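Local coordinates for protein PrgZ (Enterococcus faecalis, PDB 4FAJ) that binds a pheromone peptide as a membrane-anchored extracellular receptor and probably passes it on for import, at residues V367-A372 and K378-N383; Q470-Y473 and I477-L480; E99-Q104 and H549-K554; L503-S506 and Q512-K515. All coordinates share one frame; numbering follows the deposited sequence.

Interaction 1: residues V367-A372 and K378-N383; sequences VPKEMA and KKDFAN. With ZN (zinc ion), chain H.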
loop_
_atom_site.group_PDB
_atom_site.type_symbol
_atom_site.label_atom_id
_atom_site.label_comp_id
_atom_site.label_asym_id
_atom_site.label_seq_id
_atom_site.Cartn_x
_atom_site.Cartn_y
_atom_site.Cartn_z
ATOM N N VAL A 367 11.924 5.898 4.228
ATOM C CA VAL A 367 11.519 6.195 2.854
ATOM C C VAL A 367 12.423 5.425 1.901
ATOM O O VAL A 367 13.639 5.403 2.102
ATOM C CB VAL A 367 11.606 7.706 2.537
ATOM C CG1 VAL A 367 11.256 7.973 1.084
ATOM C CG2 VAL A 367 10.677 8.495 3.451
ATOM N N PRO A 368 11.829 4.752 0.896
ATOM C CA PRO A 368 12.625 4.008 -0.079
ATOM C C PRO A 368 13.335 4.873 -1.125
ATOM O O PRO A 368 12.967 6.012 -1.337
ATOM C CB PRO A 368 11.597 3.112 -0.761
ATOM C CG PRO A 368 10.290 3.829 -0.621
ATOM C CD PRO A 368 10.374 4.585 0.668
ATOM N N LYS A 369 14.348 4.294 -1.771
ATOM C CA LYS A 369 15.093 4.975 -2.834
ATOM C C LYS A 369 14.319 4.959 -4.148
ATOM O O LYS A 369 13.426 4.117 -4.351
ATOM C CB LYS A 369 16.459 4.305 -3.038
ATOM C CG LYS A 369 17.390 4.467 -1.867
ATOM C CD LYS A 369 18.514 3.423 -1.839
ATOM C CE LYS A 369 19.825 3.941 -2.337
ATOM N NZ LYS A 369 20.924 2.982 -1.929
ATOM N N GLU A 370 14.683 5.894 -5.026
ATOM C CA GLU A 370 14.167 5.999 -6.402
ATOM C C GLU A 370 12.683 6.346 -6.476
ATOM O O GLU A 370 12.045 6.090 -7.486
ATOM C CB GLU A 370 14.405 4.712 -7.223
ATOM C CG GLU A 370 15.739 4.032 -7.033
ATOM C CD GLU A 370 16.909 4.927 -7.309
ATOM O OE1 GLU A 370 16.784 5.865 -8.140
ATOM O OE2 GLU A 370 17.976 4.677 -6.701
ATOM N N MET A 371 12.132 6.913 -5.413
ATOM C CA MET A 371 10.716 7.232 -5.360
ATOM C C MET A 371 10.519 8.723 -5.565
ATOM O O MET A 371 9.789 9.140 -6.465
ATOM C CB MET A 371 10.132 6.808 -4.007
ATOM C CG MET A 371 8.660 7.120 -3.784
ATOM S SD MET A 371 8.227 7.008 -2.028
ATOM C CE MET A 371 8.700 8.633 -1.428
ATOM N N ALA A 372 11.152 9.519 -4.712
ATOM C CA ALA A 372 10.913 10.960 -4.666
ATOM C C ALA A 372 12.214 11.726 -4.837
ATOM O O ALA A 372 13.196 11.454 -4.142
ATOM C CB ALA A 372 10.271 11.330 -3.361
ATOM N N LYS A 378 17.187 17.785 -7.791
ATOM C CA LYS A 378 17.013 16.446 -8.372
ATOM C C LYS A 378 17.543 15.285 -7.512
ATOM O O LYS A 378 17.581 14.151 -7.979
ATOM C CB LYS A 378 17.619 16.379 -9.786
ATOM C CG LYS A 378 17.221 17.532 -10.714
ATOM C CD LYS A 378 15.707 17.705 -10.791
ATOM C CE LYS A 378 15.304 18.785 -11.799
ATOM N NZ LYS A 378 15.797 20.147 -11.410
ATOM N N LYS A 379 17.912 15.556 -6.260
ATOM C CA LYS A 379 18.457 14.515 -5.382
ATOM C C LYS A 379 17.335 13.611 -4.849
ATOM O O LYS A 379 16.261 14.089 -4.504
ATOM C CB LYS A 379 19.187 15.126 -4.183
ATOM C CG LYS A 379 20.458 15.898 -4.477
ATOM C CD LYS A 379 20.934 16.567 -3.168
ATOM C CE LYS A 379 22.282 17.248 -3.307
ATOM N NZ LYS A 379 22.934 17.369 -1.980
ATOM N N ASP A 380 17.608 12.310 -4.794
ATOM C CA ASP A 380 16.729 11.330 -4.144
ATOM C C ASP A 380 16.539 11.750 -2.686
ATOM O O ASP A 380 17.507 12.143 -2.042
ATOM C CB ASP A 380 17.380 9.931 -4.230
ATOM C CG ASP A 380 16.424 8.799 -3.901
ATOM O OD1 ASP A 380 15.543 8.953 -3.028
ATOM O OD2 ASP A 380 16.582 7.710 -4.490
ATOM N N PHE A 381 15.309 11.679 -2.173
ATOM C CA PHE A 381 15.027 11.972 -0.748
ATOM C C PHE A 381 15.775 11.007 0.174
ATOM O O PHE A 381 16.246 11.374 1.270
ATOM C CB PHE A 381 13.523 11.861 -0.471
ATOM C CG PHE A 381 13.124 12.218 0.941
ATOM C CD1 PHE A 381 12.865 13.530 1.297
ATOM C CD2 PHE A 381 12.962 11.233 1.907
ATOM C CE1 PHE A 381 12.469 13.859 2.590
ATOM C CE2 PHE A 381 12.600 11.573 3.211
ATOM C CZ PHE A 381 12.352 12.893 3.538
ATOM N N ALA A 382 15.853 9.756 -0.264
ATOM C CA ALA A 382 16.503 8.706 0.511
ATOM C C ALA A 382 18.003 8.673 0.179
ATOM O O ALA A 382 18.491 7.732 -0.433
ATOM C CB ALA A 382 15.824 7.367 0.208
ATOM N N ASN A 383 18.736 9.708 0.575
ATOM C CA ASN A 383 20.152 9.815 0.210
ATOM C C ASN A 383 21.125 9.745 1.384
ATOM O O ASN A 383 22.299 10.114 1.250
ATOM C CB ASN A 383 20.395 11.079 -0.613
ATOM C CG ASN A 383 20.099 12.348 0.146
ATOM O OD1 ASN A 383 19.498 12.338 1.219
ATOM N ND2 ASN A 383 20.504 13.466 -0.432
HETATM ZN ZN ZN H . 19.302 6.277 -7.284
HETATM O O HOH W 1 13.030 8.206 -2.984
#

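Interaction 2: residues Q470-Y473 and I477-L480; sequences QADY and ISFL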
loop_
_atom_site.group_PDB
_atom_site.type_symbol
_atom_site.label_atom_id
_atom_site.label_comp_id
_atom_site.label_asym_id
_atom_site.label_seq_id
_atom_site.Cartn_x
_atom_site.Cartn_y
_atom_site.Cartn_z
ATOM N N GLN A 470 3.642 0.418 0.666
ATOM C CA GLN A 470 4.030 0.906 -0.654
ATOM C C GLN A 470 3.450 2.300 -0.849
ATOM O O GLN A 470 2.259 2.506 -0.617
ATOM C CB GLN A 470 3.550 0.000 -1.784
ATOM C CG GLN A 470 3.693 0.670 -3.170
ATOM C CD GLN A 470 4.019 -0.278 -4.282
ATOM O OE1 GLN A 470 4.902 -1.122 -4.144
ATOM N NE2 GLN A 470 3.337 -0.115 -5.435
ATOM N N ALA A 471 4.285 3.238 -1.296
ATOM C CA ALA A 471 3.842 4.606 -1.519
ATOM C C ALA A 471 2.626 4.595 -2.427
ATOM O O ALA A 471 2.581 3.823 -3.377
ATOM C CB ALA A 471 4.934 5.435 -2.164
ATOM N N ASP A 472 1.656 5.444 -2.113
ATOM C CA ASP A 472 0.478 5.635 -2.953
ATOM C C ASP A 472 0.760 6.713 -4.000
ATOM O O ASP A 472 0.148 6.715 -5.062
ATOM C CB ASP A 472 -0.735 6.047 -2.101
ATOM C CG ASP A 472 -1.218 4.950 -1.178
ATOM O OD1 ASP A 472 -1.208 3.754 -1.572
ATOM O OD2 ASP A 472 -1.612 5.289 -0.036
ATOM N N TYR A 473 1.671 7.636 -3.684
ATOM C CA TYR A 473 2.108 8.695 -4.613
ATOM C C TYR A 473 3.580 9.077 -4.336
ATOM O O TYR A 473 4.104 8.767 -3.264
ATOM C CB TYR A 473 1.184 9.926 -4.527
ATOM C CG TYR A 473 0.937 10.443 -3.118
ATOM C CD1 TYR A 473 0.021 9.820 -2.271
ATOM C CD2 TYR A 473 1.626 11.552 -2.637
ATOM C CE1 TYR A 473 -0.187 10.281 -0.979
ATOM C CE2 TYR A 473 1.404 12.039 -1.350
ATOM C CZ TYR A 473 0.509 11.408 -0.530
ATOM O OH TYR A 473 0.320 11.887 0.757
ATOM N N ILE A 477 5.846 12.121 2.084
ATOM C CA ILE A 477 4.733 12.174 3.037
ATOM C C ILE A 477 3.800 10.945 2.942
ATOM O O ILE A 477 3.144 10.617 3.913
ATOM C CB ILE A 477 3.919 13.503 2.907
ATOM C CG1 ILE A 477 3.034 13.786 4.127
ATOM C CG2 ILE A 477 3.017 13.470 1.677
ATOM C CD1 ILE A 477 3.710 13.742 5.483
ATOM N N SER A 478 3.763 10.244 1.808
ATOM C CA SER A 478 2.952 9.009 1.732
ATOM C C SER A 478 3.401 8.024 2.828
ATOM O O SER A 478 2.563 7.418 3.507
ATOM C CB SER A 478 3.013 8.368 0.341
ATOM O OG SER A 478 2.233 7.175 0.303
ATOM N N PHE A 479 4.717 7.919 3.044
ATOM C CA PHE A 479 5.250 7.110 4.144
ATOM C C PHE A 479 5.161 7.766 5.519
ATOM O O PHE A 479 4.715 7.137 6.490
ATOM C CB PHE A 479 6.715 6.772 3.887
ATOM C CG PHE A 479 6.908 5.608 2.968
ATOM C CD1 PHE A 479 6.845 5.783 1.606
ATOM C CD2 PHE A 479 7.138 4.332 3.478
ATOM C CE1 PHE A 479 7.009 4.715 0.744
ATOM C CE2 PHE A 479 7.320 3.249 2.608
ATOM C CZ PHE A 479 7.238 3.450 1.258
ATOM N N LEU A 480 5.619 9.014 5.606
ATOM C CA LEU A 480 5.836 9.666 6.900
ATOM C C LEU A 480 4.527 9.974 7.637
ATOM O O LEU A 480 4.480 9.919 8.877
ATOM C CB LEU A 480 6.745 10.907 6.745
ATOM C CG LEU A 480 8.134 10.655 6.126
ATOM C CD1 LEU A 480 8.902 11.969 5.831
ATOM C CD2 LEU A 480 8.999 9.737 7.024
HETATM O O HOH W 2 -0.301 7.586 0.999
#

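Interaction 3: residues E99-Q104 and H549-K554; sequences EKNQPQ and HSIGAK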
loop_
_atom_site.group_PDB
_atom_site.type_symbol
_atom_site.label_atom_id
_atom_site.label_comp_id
_atom_site.label_asym_id
_atom_site.label_seq_id
_atom_site.Cartn_x
_atom_site.Cartn_y
_atom_site.Cartn_z
ATOM N N GLU A 99 2.486 5.358 -17.792
ATOM C CA GLU A 99 3.719 4.576 -17.699
ATOM C C GLU A 99 4.837 5.255 -16.894
ATOM O O GLU A 99 5.776 4.588 -16.440
ATOM C CB GLU A 99 4.207 4.174 -19.106
ATOM C CG GLU A 99 4.635 5.328 -20.033
ATOM C CD GLU A 99 3.468 6.056 -20.695
ATOM O OE1 GLU A 99 2.286 5.757 -20.366
ATOM O OE2 GLU A 99 3.737 6.938 -21.550
ATOM N N LYS A 100 4.733 6.569 -16.709
ATOM C CA LYS A 100 5.690 7.325 -15.903
ATOM C C LYS A 100 5.145 7.653 -14.523
ATOM O O LYS A 100 5.684 8.508 -13.830
ATOM C CB LYS A 100 6.077 8.615 -16.635
ATOM C CG LYS A 100 6.779 8.348 -17.957
ATOM C CD LYS A 100 7.364 9.616 -18.562
ATOM C CE LYS A 100 8.498 9.293 -19.523
ATOM N NZ LYS A 100 8.074 8.364 -20.614
ATOM N N ASN A 101 4.082 6.953 -14.119
ATOM C CA ASN A 101 3.438 7.163 -12.821
ATOM C C ASN A 101 2.850 8.565 -12.620
ATOM O O ASN A 101 2.746 9.045 -11.489
ATOM C CB ASN A 101 4.389 6.791 -11.674
ATOM C CG ASN A 101 4.872 5.354 -11.767
ATOM O OD1 ASN A 101 4.178 4.486 -12.306
ATOM N ND2 ASN A 101 6.061 5.090 -11.228
ATOM N N GLN A 102 2.431 9.194 -13.717
ATOM C CA GLN A 102 1.817 10.523 -13.666
ATOM C C GLN A 102 0.310 10.423 -13.918
ATOM O O GLN A 102 -0.119 9.702 -14.829
ATOM C CB GLN A 102 2.444 11.441 -14.712
ATOM C CG GLN A 102 3.957 11.513 -14.651
ATOM C CD GLN A 102 4.482 12.521 -13.642
ATOM O OE1 GLN A 102 3.852 12.797 -12.620
ATOM N NE2 GLN A 102 5.648 13.083 -13.935
ATOM N N PRO A 103 -0.500 11.143 -13.113
ATOM C CA PRO A 103 -1.951 11.063 -13.289
ATOM C C PRO A 103 -2.385 11.644 -14.632
ATOM O O PRO A 103 -1.968 12.748 -14.994
ATOM C CB PRO A 103 -2.513 11.865 -12.104
ATOM C CG PRO A 103 -1.402 12.746 -11.638
ATOM C CD PRO A 103 -0.106 12.070 -12.040
ATOM N N GLN A 104 -3.167 10.868 -15.379
ATOM C CA GLN A 104 -3.740 11.301 -16.652
ATOM C C GLN A 104 -5.266 11.155 -16.577
ATOM O O GLN A 104 -5.765 10.303 -15.826
ATOM C CB GLN A 104 -3.178 10.457 -17.806
ATOM C CG GLN A 104 -1.677 10.591 -18.018
ATOM C CD GLN A 104 -1.251 12.011 -18.375
ATOM O OE1 GLN A 104 -2.021 12.780 -18.954
ATOM N NE2 GLN A 104 -0.026 12.363 -18.020
ATOM N N HIS A 549 3.492 -0.455 -11.951
ATOM C CA HIS A 549 3.782 0.799 -11.261
ATOM C C HIS A 549 4.593 0.537 -9.988
ATOM O O HIS A 549 4.250 -0.363 -9.210
ATOM C CB HIS A 549 2.479 1.515 -10.886
ATOM C CG HIS A 549 1.613 1.869 -12.057
ATOM N ND1 HIS A 549 1.930 2.883 -12.935
ATOM C CD2 HIS A 549 0.424 1.371 -12.471
ATOM C CE1 HIS A 549 0.988 2.975 -13.858
ATOM N NE2 HIS A 549 0.058 2.076 -13.597
ATOM N N SER A 550 5.648 1.322 -9.763
ATOM C CA SER A 550 6.416 1.245 -8.505
ATOM C C SER A 550 5.719 1.974 -7.329
ATOM O O SER A 550 6.111 1.811 -6.163
ATOM C CB SER A 550 7.817 1.797 -8.707
ATOM O OG SER A 550 7.756 3.131 -9.174
ATOM N N ILE A 551 4.706 2.778 -7.647
ATOM C CA ILE A 551 3.835 3.417 -6.655
ATOM C C ILE A 551 2.355 3.122 -6.965
ATOM O O ILE A 551 1.989 2.878 -8.118
ATOM C CB ILE A 551 4.025 4.964 -6.590
ATOM C CG1 ILE A 551 3.566 5.645 -7.883
ATOM C CG2 ILE A 551 5.465 5.340 -6.295
ATOM C CD1 ILE A 551 3.665 7.178 -7.837
ATOM N N GLY A 552 1.516 3.161 -5.939
ATOM C CA GLY A 552 0.078 2.951 -6.095
ATOM C C GLY A 552 -0.256 1.514 -6.451
ATOM O O GLY A 552 0.496 0.588 -6.129
ATOM N N ALA A 553 -1.388 1.328 -7.124
ATOM C CA ALA A 553 -1.830 -0.006 -7.522
ATOM C C ALA A 553 -0.813 -0.564 -8.522
ATOM O O ALA A 553 -0.528 0.076 -9.516
ATOM C CB ALA A 553 -3.216 0.063 -8.137
ATOM N N LYS A 554 -0.275 -1.748 -8.251
ATOM C CA LYS A 554 0.907 -2.249 -8.955
ATOM C C LYS A 554 0.693 -2.559 -10.440
ATOM O O LYS A 554 1.597 -2.317 -11.254
ATOM C CB LYS A 554 1.457 -3.498 -8.265
ATOM C CG LYS A 554 2.809 -3.961 -8.812
ATOM C CD LYS A 554 3.335 -5.187 -8.072
ATOM C CE LYS A 554 3.843 -4.869 -6.681
ATOM N NZ LYS A 554 4.782 -5.951 -6.176
HETATM O O HOH W 3 6.802 2.367 -12.237
#

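Interaction 4: residues L503-S506 and Q512-K515; sequences LKDS and QELK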
loop_
_atom_site.group_PDB
_atom_site.type_symbol
_atom_site.label_atom_id
_atom_site.label_comp_id
_atom_site.label_asym_id
_atom_site.label_seq_id
_atom_site.Cartn_x
_atom_site.Cartn_y
_atom_site.Cartn_z
ATOM N N LEU A 503 5.809 17.304 9.875
ATOM C CA LEU A 503 4.987 16.862 8.750
ATOM C C LEU A 503 4.104 17.957 8.150
ATOM O O LEU A 503 3.680 17.824 7.008
ATOM C CB LEU A 503 4.072 15.701 9.162
ATOM C CG LEU A 503 4.708 14.420 9.700
ATOM C CD1 LEU A 503 3.642 13.331 9.834
ATOM C CD2 LEU A 503 5.837 13.969 8.807
ATOM N N LYS A 504 3.814 19.017 8.908
ATOM C CA LYS A 504 2.878 20.053 8.443
ATOM C C LYS A 504 3.551 21.174 7.657
ATOM O O LYS A 504 2.877 22.066 7.132
ATOM C CB LYS A 504 2.100 20.623 9.628
ATOM C CG LYS A 504 1.093 19.641 10.181
ATOM C CD LYS A 504 0.491 20.118 11.485
ATOM C CE LYS A 504 -0.644 19.208 11.942
ATOM N NZ LYS A 504 -0.549 18.870 13.396
ATOM N N ASP A 505 4.873 21.130 7.555
ATOM C CA ASP A 505 5.601 22.215 6.921
ATOM C C ASP A 505 5.197 22.392 5.459
ATOM O O ASP A 505 5.172 21.430 4.696
ATOM C CB ASP A 505 7.104 21.989 7.016
ATOM C CG ASP A 505 7.883 23.268 6.817
ATOM O OD1 ASP A 505 8.136 23.638 5.649
ATOM O OD2 ASP A 505 8.239 23.899 7.841
ATOM N N SER A 506 4.871 23.628 5.081
ATOM C CA SER A 506 4.505 23.941 3.707
ATOM C C SER A 506 5.427 24.998 3.096
ATOM O O SER A 506 5.096 25.580 2.069
ATOM C CB SER A 506 3.043 24.411 3.655
ATOM O OG SER A 506 2.850 25.548 4.487
ATOM N N GLN A 512 13.459 19.586 3.516
ATOM C CA GLN A 512 14.423 19.488 4.584
ATOM C C GLN A 512 13.714 19.149 5.896
ATOM O O GLN A 512 14.240 18.392 6.715
ATOM C CB GLN A 512 15.220 20.793 4.716
ATOM C CG GLN A 512 16.242 21.038 3.583
ATOM C CD GLN A 512 15.602 21.343 2.224
ATOM O OE1 GLN A 512 14.491 21.890 2.142
ATOM N NE2 GLN A 512 16.302 20.966 1.142
ATOM N N GLU A 513 12.517 19.699 6.084
ATOM C CA GLU A 513 11.772 19.464 7.319
ATOM C C GLU A 513 11.257 18.039 7.399
ATOM O O GLU A 513 11.294 17.432 8.470
ATOM C CB GLU A 513 10.631 20.471 7.485
ATOM C CG GLU A 513 11.116 21.908 7.619
ATOM C CD GLU A 513 12.025 22.116 8.810
ATOM O OE1 GLU A 513 11.526 22.055 9.953
ATOM O OE2 GLU A 513 13.238 22.349 8.602
ATOM N N LEU A 514 10.788 17.500 6.276
ATOM C CA LEU A 514 10.383 16.098 6.222
ATOM C C LEU A 514 11.561 15.159 6.473
ATOM O O LEU A 514 11.389 14.119 7.094
ATOM C CB LEU A 514 9.728 15.752 4.883
ATOM C CG LEU A 514 8.386 16.422 4.573
ATOM C CD1 LEU A 514 7.820 15.879 3.243
ATOM C CD2 LEU A 514 7.383 16.249 5.707
ATOM N N LYS A 515 12.755 15.523 6.014
ATOM C CA LYS A 515 13.939 14.701 6.298
ATOM C C LYS A 515 14.278 14.741 7.786
ATOM O O LYS A 515 14.705 13.732 8.364
ATOM C CB LYS A 515 15.142 15.126 5.450
ATOM C CG LYS A 515 16.274 14.091 5.406
ATOM C CD LYS A 515 15.812 12.820 4.697
ATOM C CE LYS A 515 16.888 11.807 4.487
ATOM N NZ LYS A 515 16.304 10.555 3.935
HETATM O O HOH W 4 8.963 22.737 10.311
#

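Interaction 1: residues V367-A372 and K378-N383
The backbone N-H of Glu-370 points almost straight at Asp-380 OD2, at 2.7 Å from Glu-370 N and with an angle of 171° at the hydrogen. OD2 is met on its syn side, a little out of the carboxylate plane. The other oxygen, OD1, turns to its own chain and accepts from Ala-382 N at 2.9 Å, an Asx turn. A water accepts from Ala-372 N and lies within hydrogen-bonding reach of Asp-380 OD1 and Pro-368 O, with more acceptors around it than protons to give. A second direct strut runs from Phe-381 N to Ala-372 O, 2.9 Å long. Aspartate suits this place: short and two-armed, with CG anti to the backbone N (chi1 -166°), it serves both segments at once.

Beside this polar knot, the Phe-381 ring crosses Val-367 at about a right angle, Val-367 CG2 lying 3.6 Å from Phe-381 CE2. Small Ala-382 lets its CB settle against the carbonyl oxygens of Val-367 and Pro-368. Farther out, helix 510-524 backs the ring through Trp-511, Leu-514 and the cation of Lys-515.

The Glu-370 side chain turns outward; its OE2 binds zinc at 2.2 Å, with OE1 a longer second ligand atom. Its carboxylate stands nearly perpendicular to that of Asp-380, Glu-370 OE1 being 4.1 Å from Asp-380 OD2; the metal's charge and the N-H donors probably offset the repulsion between the two acids.

Interaction 2: residues Q470-Y473 and I477-L480
Ser-478, near the start of the short helix 477-480, reaches back to the loop 470-473 that leaves strand 464-470, a strand-loop-helix connection in the solute-binding family 5 fold that borders the bound peptide. Its hydroxyl lies anti to the backbone N (chi1 179°), which carries OG across to the loop, where Asp-472 N donates to Ser-478 OG at 3.0 Å and with an angle of 169°. Ser-478 OG is also 2.7 Å from a water, and that water donates to Asp-472 OD2. Serine fits because one small group must satisfy a buried peptide N-H while its CB stays slim enough to slide under a ring.

That ring belongs to Tyr-473. Ser-478 CB sits over one face, 4.0 Å from the ring centroid and only 14° off the normal, a CH-pi contact. Tyr-201 stacks on Tyr-473 and helix 202-205 packs against it, so the aromatic bridges two parts of the protein.

Phe-479 supplies the apolar floor, its CE1 resting 3.6 Å from Ala-471 CB. The small alanine suits a place where Met-371 and Ala-317 also press on it. The loop also faces the ligand: Gln-470 forms backbone hydrogen bonds with the peptide, and Asp-472 OD1 accepts one from the peptide backbone. At the ring's edge, Tyr-473 OH comes within 3.3 Å of Ile-477 CG2.

Interaction 3: residues E99-Q104 and H549-K554
Asn-101 extends its amide into the loop 549-554 and meets His-549 directly and Ser-550 through a water. The direct hydrogen bond is from His-549 ND1 to Asn-101 OD1, 2.8 Å long and 165° at the hydrogen. OD1 lies in the imidazole plane, at the ring's edge, and the donor lies nearly along the C=O axis, though the amide and ring planes are turned 54° apart. This bond implies that ND1 carries a proton, and it probably restrains rotation of the ring.

Water extends the bonding from the nitrogen end of the same amide. Asn-101 ND2 donates to a water at 3.0 Å, and Ser-550 N donates to that water at 2.9 Å. The amide's two ends thus reach both a side chain and the backbone of the loop, a division that suits asparagine. Its backbone also suits it: phi and psi are near 62° and 30°, a left-handed helical conformation that asparagine accepts readily.

Apolar contact is small. Ile-551 CD1 lies 3.9 Å from Asn-101 CB, and the isoleucine also packs on Leu-97 and Ala-317. Inside the loop, His-549 N donates to Lys-554 O, closing the bend, and Gly-552 takes up positive phi.

Asn-101 belongs to the turn between antiparallel strands 95-97 and 103-105, a beta hairpin whose tight end is held by Asp-98. This turn meets the loop between strands 547-548 and 555-556, bringing an early part of the chain against its C-terminal part.

Interaction 4: residues L503-S506 and Q512-K515
Leu-503 and Leu-514 supply the apolar part of the contact, their side chains crossing at about a right angle. The closest approach there is Leu-514 CD2 to Leu-503 CA, at 3.9 Å, and the two CD2 methyls are 4.1 Å apart. Branched leucine suits both ends, because one methyl can touch the partner while the rest of the side chain packs against other neighbours.

The aliphatic part of Glu-513 also packs, against Asp-505: Glu-513 CG lies 3.5 Å from Asp-505 OD2, and Glu-513 CB 3.9 Å from Asp-505 CB. With CG of Asp-505 anti to the backbone N (chi1 -160°), its carboxylate is brought up against the CG methylene of Glu-513, the two side chains crossing at a slant.

Between the two acids no direct hydrogen bond forms. A water donates to Asp-505 OD2 at 2.8 Å and to Glu-513 OE1 at 2.7 Å, so a bridging solvent molecule sits where these negative oxygens come within 4.3 Å. Each acid has a further partner: Ser-507 OG with Asp-505 OD1, and Lys-516 in a salt bridge with Glu-513 OE2. These probably ease the like-charge repulsion.

The loop 503-506 links helix 497-502 to helix 510-524, and the contact folds it back against the first part of the latter. Leu-503 and Leu-514 both also touch Leu-480 of helix 477-480, which lies beside them, while Leu-503 continues to Ala-517 farther along helix 510-524.

Overall arrangement
Interaction 2 is the buried hub, centred about 8 Å from the chain's centre, beside the bound peptide; interactions 1, 3 and 4 are partly buried, interaction 4 farthest out at about 22 Å. Interactions 1 and 2 share an apolar seam, Pro-368 and Met-371 packing on Phe-479, whereas 2 and 3 join by backbone hydrogen bonding between Ala-471 and Gly-552. Lys-515 of helix 510-524 connects interactions 1 and 4 through Phe-381 O, and interaction 2 meets interaction 4 through Leu-480 and Ile-477. Interactions 3 and 4 do not touch. Each contact includes a water, but direct bonds differ: backbone N-H to serine hydroxyl in 2, carboxylate or amide bonds in 1 and 3, only water between acids in 4.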